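Acyl-coenzyme A oxidase 3 (Yarrowia lipolytica, PDB 5YS9) oxidises acyl-CoA substrates of various chain lengths to trans-2-enoyl-CoA with FAD and molecular oxygen, releasing hydrogen peroxide in peroxisomal fatty acid beta-oxidation. Local coordinates at residues E22-L27 and D652-K657; K227-Q232 and Q274-K279; F320-L325 and G632-F637. All coordinates share one frame; numbering follows the deposited sequence.

Interaction 1: E22-L27 and D652-K657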
loop_
_atom_site.group_PDB
_atom_site.type_symbol
_atom_site.label_atom_id
_atom_site.label_comp_id
_atom_site.label_asym_id
_atom_site.label_seq_id
_atom_site.Cartn_x
_atom_site.Cartn_y
_atom_site.Cartn_z
ATOM N N GLU A 22 -4.724 -26.646 -17.829
ATOM C CA GLU A 22 -4.541 -27.299 -16.544
ATOM C C GLU A 22 -5.281 -26.718 -15.342
ATOM O O GLU A 22 -5.739 -27.456 -14.501
ATOM C CB GLU A 22 -3.071 -27.498 -16.208
ATOM C CG GLU A 22 -2.847 -28.739 -15.384
ATOM C CD GLU A 22 -1.943 -28.521 -14.207
ATOM O OE1 GLU A 22 -1.012 -27.725 -14.310
ATOM O OE2 GLU A 22 -2.162 -29.160 -13.181
ATOM N N PRO A 23 -5.360 -25.403 -15.237
ATOM C CA PRO A 23 -5.907 -24.787 -13.996
ATOM C C PRO A 23 -7.223 -25.347 -13.379
ATOM O O PRO A 23 -7.228 -25.690 -12.187
ATOM C CB PRO A 23 -6.059 -23.316 -14.372
ATOM C CG PRO A 23 -4.965 -23.098 -15.388
ATOM C CD PRO A 23 -4.943 -24.371 -16.209
ATOM N N PRO A 24 -8.315 -25.490 -14.174
ATOM C CA PRO A 24 -9.519 -26.070 -13.539
ATOM C C PRO A 24 -9.306 -27.472 -12.967
ATOM O O PRO A 24 -9.913 -27.813 -11.962
ATOM C CB PRO A 24 -10.555 -26.099 -14.666
ATOM C CG PRO A 24 -9.760 -26.120 -15.908
ATOM C CD PRO A 24 -8.512 -25.291 -15.627
ATOM N N LYS A 25 -8.454 -28.265 -13.588
ATOM C CA LYS A 25 -8.144 -29.585 -13.076
ATOM C C LYS A 25 -7.324 -29.496 -11.771
ATOM O O LYS A 25 -7.638 -30.183 -10.796
ATOM C CB LYS A 25 -7.432 -30.418 -14.151
ATOM C CG LYS A 25 -7.266 -31.887 -13.838
ATOM C CD LYS A 25 -8.574 -32.679 -13.874
ATOM C CE LYS A 25 -8.307 -34.123 -13.409
ATOM N NZ LYS A 25 -9.497 -35.020 -13.482
ATOM N N ALA A 26 -6.309 -28.651 -11.729
ATOM C CA ALA A 26 -5.560 -28.442 -10.477
ATOM C C ALA A 26 -6.456 -28.014 -9.314
ATOM O O ALA A 26 -6.422 -28.611 -8.230
ATOM C CB ALA A 26 -4.432 -27.435 -10.684
ATOM N N LEU A 27 -7.302 -27.008 -9.539
ATOM C CA LEU A 27 -8.148 -26.535 -8.446
ATOM C C LEU A 27 -9.179 -27.589 -7.990
ATOM O O LEU A 27 -9.484 -27.698 -6.810
ATOM C CB LEU A 27 -8.785 -25.197 -8.786
ATOM C CG LEU A 27 -9.506 -24.489 -7.626
ATOM C CD1 LEU A 27 -8.564 -24.220 -6.463
ATOM C CD2 LEU A 27 -10.100 -23.183 -8.109
ATOM N N ASP A 652 -14.296 -21.885 -10.373
ATOM C CA ASP A 652 -13.868 -23.022 -11.164
ATOM C C ASP A 652 -12.369 -23.126 -11.407
ATOM O O ASP A 652 -11.871 -24.174 -11.756
ATOM C CB ASP A 652 -14.716 -23.209 -12.427
ATOM C CG ASP A 652 -14.321 -22.309 -13.553
ATOM O OD1 ASP A 652 -13.551 -21.376 -13.361
ATOM O OD2 ASP A 652 -14.797 -22.539 -14.657
ATOM N N GLY A 653 -11.657 -22.033 -11.213
ATOM C CA GLY A 653 -10.222 -22.061 -11.321
ATOM C C GLY A 653 -9.651 -21.952 -12.706
ATOM O O GLY A 653 -8.481 -22.162 -12.890
ATOM N N ASP A 654 -10.472 -21.621 -13.683
ATOM C CA ASP A 654 -10.001 -21.490 -15.047
ATOM C C ASP A 654 -9.392 -20.112 -15.265
ATOM O O ASP A 654 -9.905 -19.306 -15.998
ATOM C CB ASP A 654 -11.170 -21.696 -15.992
ATOM C CG ASP A 654 -10.798 -22.457 -17.223
ATOM O OD1 ASP A 654 -9.612 -22.593 -17.512
ATOM O OD2 ASP A 654 -11.706 -22.906 -17.923
ATOM N N VAL A 655 -8.255 -19.889 -14.639
ATOM C CA VAL A 655 -7.696 -18.577 -14.415
ATOM C C VAL A 655 -7.374 -17.802 -15.706
ATOM O O VAL A 655 -7.800 -16.682 -15.874
ATOM C CB VAL A 655 -6.437 -18.776 -13.527
ATOM C CG1 VAL A 655 -5.366 -17.714 -13.692
ATOM C CG2 VAL A 655 -6.821 -18.931 -12.079
ATOM N N TYR A 656 -6.704 -18.449 -16.635
ATOM C CA TYR A 656 -6.332 -17.871 -17.918
ATOM C C TYR A 656 -7.488 -17.702 -18.890
ATOM O O TYR A 656 -7.565 -16.710 -19.585
ATOM C CB TYR A 656 -5.223 -18.706 -18.541
ATOM C CG TYR A 656 -4.049 -18.828 -17.610
ATOM C CD1 TYR A 656 -3.433 -17.685 -17.071
ATOM C CD2 TYR A 656 -3.549 -20.075 -17.250
ATOM C CE1 TYR A 656 -2.345 -17.792 -16.216
ATOM C CE2 TYR A 656 -2.460 -20.197 -16.387
ATOM C CZ TYR A 656 -1.863 -19.068 -15.865
ATOM O OH TYR A 656 -0.803 -19.212 -15.018
ATOM N N LYS A 657 -8.409 -18.640 -18.914
ATOM C CA LYS A 657 -9.562 -18.531 -19.795
ATOM C C LYS A 657 -10.437 -17.328 -19.406
ATOM O O LYS A 657 -10.819 -16.557 -20.261
ATOM C CB LYS A 657 -10.354 -19.816 -19.751
ATOM C CG LYS A 657 -11.468 -19.915 -20.769
ATOM C CD LYS A 657 -12.016 -21.333 -20.813
ATOM C CE LYS A 657 -12.328 -21.763 -22.236
ATOM N NZ LYS A 657 -12.990 -23.092 -22.205
HETATM O O HOH W 1 -12.248 -26.650 -11.205
#
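Pro23 reaches across to the loop that leads into helix 655-666. Its CB comes first, 3.1 Å from Gly653 O, a close carbon-to-carbonyl approach. One atom further out, CG rests 3.8 Å from CD2 of Tyr656 and nearly as close to CE2; the two side chains cross at about a right angle, with the proline carbon oblique to the ring. Proline suits the opening turn of a helix, where an N-H is not required.

Pro24 turns its ring to Asp654 instead, its CD 3.5 Å from Asp654 OD1. Its backbone joins in: Pro24 CA makes a C-H...O contact with Asp652 O, and one water donates to both Pro24 O (2.7 Å) and Asp652 O (2.6 Å). With an alanine here the ring carbons beside Asp654 are gone, and that carboxylate would probably be freer to turn.

Leu27 has CG anti to its backbone N (chi1 -170°), which carries CD2 to 3.4 Å from Gly653 CA. Any side chain on Gly653 would run into this methyl, and the backbone angles there (phi 83°) also call for glycine. An Asx turn shapes the same loop: Asp654 N donates to Asp652 OD1 (3.1 Å), which His658 also engages.

Around the contact, Val330 of helix 300-330 touches Pro23, Leu27 and Val655. Tyr656 OH bonds to Arg331, a residue of the FAD pocket, while its side chain packs on Leu165 of the second subunit; Glu22 packs on strands 10-12 and 15-17.

Interaction 2: K227-Q232 and Q274-K279; sequences KIFVVQ and QNMLMK
Phe229 and Met276 face each other as a non-hydrogen-bonded pair of an antiparallel bridge, and their side chains cross at a slant. Met276 CB lies 3.5 Å from Phe229 CD2. With CG anti to the backbone N (chi1 175°) and the chain extended beyond it, the thioether is laid along the ring, and SD makes an oblique Met-aromatic contact 4.8 Å from the centroid of the Phe229 ring. The terminal CE then comes alongside Lys227 CG, the two chains pointing the same way.

Leu277 forks between two branched residues: CD1 meets Ile228 CG2 at 4.0 Å and CD2 meets Val230 CG2 at 4.1 Å. Backbone bonds flank the bridge, Leu277 N to Ile228 O (3.0 Å) and Val230 N to Asn275 O (2.9 Å). A water adds a third link between Ile228 N and Leu277 O.

The segment 274-279 thus lies beside strand 222-232 of the middle beta domain, whose other edge bonds to strand 210-219. Chemically the contact divides its labour: directional backbone bonds set the register, whereas pliable methionine and leucine chains fill the apolar surfaces beside them.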
loop_
_atom_site.group_PDB
_atom_site.type_symbol
_atom_site.label_atom_id
_atom_site.label_comp_id
_atom_site.label_asym_id
_atom_site.label_seq_id
_atom_site.Cartn_x
_atom_site.Cartn_y
_atom_site.Cartn_z
ATOM N N LYS A 227 -21.246 21.470 19.407
ATOM C CA LYS A 227 -22.529 20.754 19.381
ATOM C C LYS A 227 -22.949 20.649 17.950
ATOM O O LYS A 227 -22.236 21.088 17.061
ATOM C CB LYS A 227 -23.624 21.524 20.154
ATOM C CG LYS A 227 -23.233 22.075 21.520
ATOM C CD LYS A 227 -22.857 20.977 22.498
ATOM C CE LYS A 227 -22.098 21.589 23.660
ATOM N NZ LYS A 227 -21.628 20.563 24.620
ATOM N N ILE A 228 -24.160 20.164 17.747
ATOM C CA ILE A 228 -24.639 19.729 16.462
ATOM C C ILE A 228 -25.900 20.507 16.132
ATOM O O ILE A 228 -26.845 20.517 16.942
ATOM C CB ILE A 228 -24.958 18.202 16.453
ATOM C CG1 ILE A 228 -23.847 17.397 17.113
ATOM C CG2 ILE A 228 -25.129 17.722 15.034
ATOM C CD1 ILE A 228 -24.054 15.880 17.101
ATOM N N PHE A 229 -25.923 21.099 14.923
ATOM C CA PHE A 229 -27.048 21.945 14.434
ATOM C C PHE A 229 -27.462 21.484 13.034
ATOM O O PHE A 229 -26.593 21.191 12.178
ATOM C CB PHE A 229 -26.637 23.447 14.377
ATOM C CG PHE A 229 -26.056 23.963 15.666
ATOM C CD1 PHE A 229 -24.736 23.681 16.014
ATOM C CD2 PHE A 229 -26.832 24.714 16.557
ATOM C CE1 PHE A 229 -24.196 24.119 17.215
ATOM C CE2 PHE A 229 -26.291 25.177 17.762
ATOM C CZ PHE A 229 -24.973 24.871 18.092
ATOM N N VAL A 230 -28.770 21.443 12.768
ATOM C CA VAL A 230 -29.244 21.118 11.421
ATOM C C VAL A 230 -29.254 22.415 10.639
ATOM O O VAL A 230 -29.901 23.378 11.044
ATOM C CB VAL A 230 -30.655 20.467 11.370
ATOM C CG1 VAL A 230 -30.940 19.974 9.960
ATOM C CG2 VAL A 230 -30.752 19.298 12.324
ATOM N N VAL A 231 -28.551 22.432 9.513
ATOM C CA VAL A 231 -28.542 23.599 8.644
ATOM C C VAL A 231 -28.953 23.161 7.285
ATOM O O VAL A 231 -28.340 22.278 6.683
ATOM C CB VAL A 231 -27.129 24.224 8.509
ATOM C CG1 VAL A 231 -27.193 25.485 7.629
ATOM C CG2 VAL A 231 -26.508 24.480 9.879
ATOM N N GLN A 232 -29.934 23.826 6.742
ATOM C CA GLN A 232 -30.358 23.520 5.394
ATOM C C GLN A 232 -29.347 24.106 4.408
ATOM O O GLN A 232 -29.061 25.302 4.461
ATOM C CB GLN A 232 -31.749 24.093 5.159
ATOM C CG GLN A 232 -32.401 23.544 3.911
ATOM C CD GLN A 232 -33.814 24.023 3.730
ATOM O OE1 GLN A 232 -34.514 24.417 4.699
ATOM N NE2 GLN A 232 -34.245 24.006 2.487
ATOM N N GLN A 274 -34.249 25.932 17.438
ATOM C CA GLN A 274 -34.775 24.575 17.476
ATOM C C GLN A 274 -33.999 23.600 16.552
ATOM O O GLN A 274 -34.237 22.373 16.584
ATOM C CB GLN A 274 -36.268 24.588 17.109
ATOM C CG GLN A 274 -37.190 25.257 18.119
ATOM C CD GLN A 274 -37.318 26.775 18.010
ATOM O OE1 GLN A 274 -36.635 27.453 17.223
ATOM N NE2 GLN A 274 -38.202 27.327 18.830
ATOM N N ASN A 275 -33.095 24.146 15.727
ATOM C CA ASN A 275 -32.361 23.328 14.784
ATOM C C ASN A 275 -31.189 22.689 15.442
ATOM O O ASN A 275 -30.681 21.713 14.922
ATOM C CB ASN A 275 -31.896 24.130 13.571
ATOM C CG ASN A 275 -32.942 24.229 12.480
ATOM O OD1 ASN A 275 -32.607 24.425 11.321
ATOM N ND2 ASN A 275 -34.200 24.095 12.832
ATOM N N MET A 276 -30.739 23.258 16.555
ATOM C CA MET A 276 -29.755 22.613 17.410
ATOM C C MET A 276 -30.370 21.375 17.968
ATOM O O MET A 276 -31.475 21.428 18.490
ATOM C CB MET A 276 -29.378 23.496 18.577
ATOM C CG MET A 276 -28.428 22.822 19.569
ATOM S SD MET A 276 -27.993 23.949 20.918
ATOM C CE MET A 276 -27.174 22.789 22.029
ATOM N N LEU A 277 -29.642 20.270 17.904
ATOM C CA LEU A 277 -30.155 19.001 18.442
ATOM C C LEU A 277 -29.951 18.962 19.963
ATOM O O LEU A 277 -28.861 19.205 20.436
ATOM C CB LEU A 277 -29.489 17.823 17.732
ATOM C CG LEU A 277 -29.784 17.717 16.227
ATOM C CD1 LEU A 277 -28.908 16.627 15.653
ATOM C CD2 LEU A 277 -31.246 17.448 15.918
ATOM N N MET A 278 -31.001 18.688 20.731
ATOM C CA MET A 278 -30.961 19.000 22.179
ATOM C C MET A 278 -31.255 17.882 23.172
ATOM O O MET A 278 -31.551 18.167 24.321
ATOM C CB MET A 278 -31.846 20.220 22.502
ATOM C CG MET A 278 -31.281 21.571 22.057
ATOM S SD MET A 278 -32.387 22.895 22.610
ATOM C CE MET A 278 -32.090 24.261 21.481
ATOM N N LYS A 279 -31.110 16.627 22.764
ATOM C CA LYS A 279 -31.222 15.487 23.697
ATOM C C LYS A 279 -30.291 15.619 24.918
ATOM O O LYS A 279 -30.712 15.380 26.042
ATOM C CB LYS A 279 -30.954 14.155 22.961
ATOM C CG LYS A 279 -31.042 12.896 23.825
ATOM C CD LYS A 279 -31.367 11.637 23.027
ATOM C CE LYS A 279 -31.024 10.387 23.831
ATOM N NZ LYS A 279 -32.003 9.271 23.651
HETATM O O HOH W 2 -25.973 19.209 20.108
#

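Interaction 3: F320-L325 and G632-F637; sequences FITIAL and GYTDAF
Thr634 and Phe637 meet Thr322 and its neighbours where the short helix 630-635 packs against the long helix 300-330, a buried helix-to-helix contact in the all-helical C-terminal part of the acyl-CoA oxidase fold. The backbones come close, Thr322 CA and Thr634 CA lying 5.6 Å apart, and small side chains suit such proximity.

Along the second segment, Tyr633 contributes from its backbone: its O stands above one face of the Phe637 ring, toward the rim, and takes a hydrogen bond from Tyr363 OH.

Thr634 comes next and points toward the other helix. Its CG2 presses on Leu325 CD1 at 3.7 Å, and its CB lies 4.1 Å from Thr322 CG2. The methyl is thereby given to the interface, while OG1, between the backbone N and the carbonyl carbon (chi1 48°), turns back to bond Val630 O within its own helix. A threonine fits because it offers a methyl outward and lets its helix absorb the hydroxyl.

Asp635 stays out of the apolar patch, but its carboxylate makes salt bridges to Arg326 of helix 300-330 and to Arg31.

Phe637 comes last, its side chain directed toward helix 300-330. Ring and Thr322 side chain slide past each other in opposite directions, and Ile321 CG2 approaches CE2 obliquely at 4.0 Å. The rim, with its weakly positive C-H groups, is a reasonable neighbour for an oxygen. Thr322 OG1, beside its backbone N and bonded to Gln318 O one turn earlier, lies at the ring edge near its plane, 3.2 Å from Phe637 CD2.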
loop_
_atom_site.group_PDB
_atom_site.type_symbol
_atom_site.label_atom_id
_atom_site.label_comp_id
_atom_site.label_asym_id
_atom_site.label_seq_id
_atom_site.Cartn_x
_atom_site.Cartn_y
_atom_site.Cartn_z
ATOM N N PHE A 320 -9.781 -11.007 -1.423
ATOM C CA PHE A 320 -8.430 -11.001 -1.940
ATOM C C PHE A 320 -7.555 -12.177 -1.561
ATOM O O PHE A 320 -6.789 -12.665 -2.361
ATOM C CB PHE A 320 -7.818 -9.624 -1.751
ATOM C CG PHE A 320 -8.596 -8.580 -2.469
ATOM C CD1 PHE A 320 -8.461 -8.434 -3.825
ATOM C CD2 PHE A 320 -9.547 -7.844 -1.818
ATOM C CE1 PHE A 320 -9.210 -7.517 -4.506
ATOM C CE2 PHE A 320 -10.307 -6.930 -2.494
ATOM C CZ PHE A 320 -10.138 -6.768 -3.842
ATOM N N ILE A 321 -7.694 -12.631 -0.335
ATOM C CA ILE A 321 -7.028 -13.834 0.085
ATOM C C ILE A 321 -7.546 -15.014 -0.710
ATOM O O ILE A 321 -6.798 -15.906 -1.033
ATOM C CB ILE A 321 -7.085 -14.055 1.608
ATOM C CG1 ILE A 321 -5.994 -15.016 2.037
ATOM C CG2 ILE A 321 -8.415 -14.620 2.042
ATOM C CD1 ILE A 321 -4.597 -14.499 1.866
ATOM N N THR A 322 -8.837 -15.033 -0.996
ATOM C CA THR A 322 -9.368 -16.049 -1.878
ATOM C C THR A 322 -8.849 -15.948 -3.305
ATOM O O THR A 322 -8.457 -16.936 -3.881
ATOM C CB THR A 322 -10.900 -16.092 -1.869
ATOM O OG1 THR A 322 -11.359 -16.319 -0.548
ATOM C CG2 THR A 322 -11.392 -17.201 -2.717
ATOM N N ILE A 323 -8.802 -14.749 -3.859
ATOM C CA ILE A 323 -8.200 -14.547 -5.209
ATOM C C ILE A 323 -6.761 -15.082 -5.263
ATOM O O ILE A 323 -6.419 -15.914 -6.161
ATOM C CB ILE A 323 -8.250 -13.070 -5.650
ATOM C CG1 ILE A 323 -9.701 -12.685 -5.962
ATOM C CG2 ILE A 323 -7.351 -12.817 -6.862
ATOM C CD1 ILE A 323 -9.913 -11.179 -5.917
ATOM N N ALA A 324 -5.938 -14.644 -4.304
ATOM C CA ALA A 324 -4.490 -15.023 -4.325
ATOM C C ALA A 324 -4.263 -16.496 -4.160
ATOM O O ALA A 324 -3.390 -17.033 -4.833
ATOM C CB ALA A 324 -3.691 -14.284 -3.278
ATOM N N LEU A 325 -5.042 -17.135 -3.277
ATOM C CA LEU A 325 -4.887 -18.574 -2.982
ATOM C C LEU A 325 -5.322 -19.495 -4.120
ATOM O O LEU A 325 -4.658 -20.496 -4.403
ATOM C CB LEU A 325 -5.608 -18.949 -1.681
ATOM C CG LEU A 325 -4.821 -18.515 -0.436
ATOM C CD1 LEU A 325 -5.575 -18.698 0.872
ATOM C CD2 LEU A 325 -3.473 -19.227 -0.357
ATOM N N GLY A 632 -10.811 -25.724 1.127
ATOM C CA GLY A 632 -11.874 -25.682 2.107
ATOM C C GLY A 632 -11.980 -24.403 2.913
ATOM O O GLY A 632 -13.049 -23.848 3.057
ATOM N N TYR A 633 -10.858 -23.903 3.401
ATOM C CA TYR A 633 -10.870 -22.660 4.148
ATOM C C TYR A 633 -11.414 -21.474 3.308
ATOM O O TYR A 633 -12.148 -20.632 3.832
ATOM C CB TYR A 633 -9.465 -22.324 4.604
ATOM C CG TYR A 633 -8.851 -23.226 5.656
ATOM C CD1 TYR A 633 -9.429 -23.353 6.910
ATOM C CD2 TYR A 633 -7.638 -23.873 5.426
ATOM C CE1 TYR A 633 -8.844 -24.129 7.908
ATOM C CE2 TYR A 633 -7.047 -24.633 6.408
ATOM C CZ TYR A 633 -7.673 -24.762 7.647
ATOM O OH TYR A 633 -7.103 -25.506 8.625
ATOM N N THR A 634 -11.041 -21.421 2.023
ATOM C CA THR A 634 -11.399 -20.293 1.130
ATOM C C THR A 634 -12.805 -20.432 0.569
ATOM O O THR A 634 -13.537 -19.436 0.486
ATOM C CB THR A 634 -10.408 -20.140 -0.012
ATOM O OG1 THR A 634 -10.187 -21.419 -0.595
ATOM C CG2 THR A 634 -9.118 -19.654 0.505
ATOM N N ASP A 635 -13.192 -21.659 0.215
ATOM C CA ASP A 635 -14.578 -21.920 -0.213
ATOM C C ASP A 635 -15.544 -21.702 0.908
ATOM O O ASP A 635 -16.698 -21.391 0.607
ATOM C CB ASP A 635 -14.796 -23.340 -0.743
ATOM C CG ASP A 635 -14.224 -23.550 -2.142
ATOM O OD1 ASP A 635 -13.902 -22.573 -2.881
ATOM O OD2 ASP A 635 -14.103 -24.727 -2.505
ATOM N N ALA A 636 -15.086 -21.853 2.172
ATOM C CA ALA A 636 -15.933 -21.563 3.349
ATOM C C ALA A 636 -16.522 -20.139 3.436
ATOM O O ALA A 636 -17.616 -19.953 4.054
ATOM C CB ALA A 636 -15.217 -21.897 4.639
ATOM N N PHE A 637 -15.847 -19.156 2.811
ATOM C CA PHE A 637 -16.380 -17.777 2.759
ATOM C C PHE A 637 -17.666 -17.664 1.930
ATOM O O PHE A 637 -18.422 -16.737 2.116
ATOM C CB PHE A 637 -15.382 -16.820 2.181
ATOM C CG PHE A 637 -14.065 -16.767 2.902
ATOM C CD1 PHE A 637 -13.993 -16.441 4.258
ATOM C CD2 PHE A 637 -12.872 -16.936 2.196
ATOM C CE1 PHE A 637 -12.739 -16.350 4.896
ATOM C CE2 PHE A 637 -11.624 -16.828 2.821
ATOM C CZ PHE A 637 -11.555 -16.550 4.175
#

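Interactions 1 and 3 are near neighbours: their centres are 15 Å apart and their nearest atoms about 6 Å, without touching. Helix 300-330 connects them, giving one side of interaction 3 and, at its C-terminal end, Val330, which touches interaction 1. Interaction 2 lies on the opposite side of the chain's centre, in the beta domain, with its centre 58 Å from that of interaction 1 and 47 Å from that of interaction 3. Each is nonetheless within a short span of a bound FAD: the side chains of Tyr656, Ile228 and Leu325 are about 7, 10 and 11 Å away respectively. Only interaction 1 touches the second subunit.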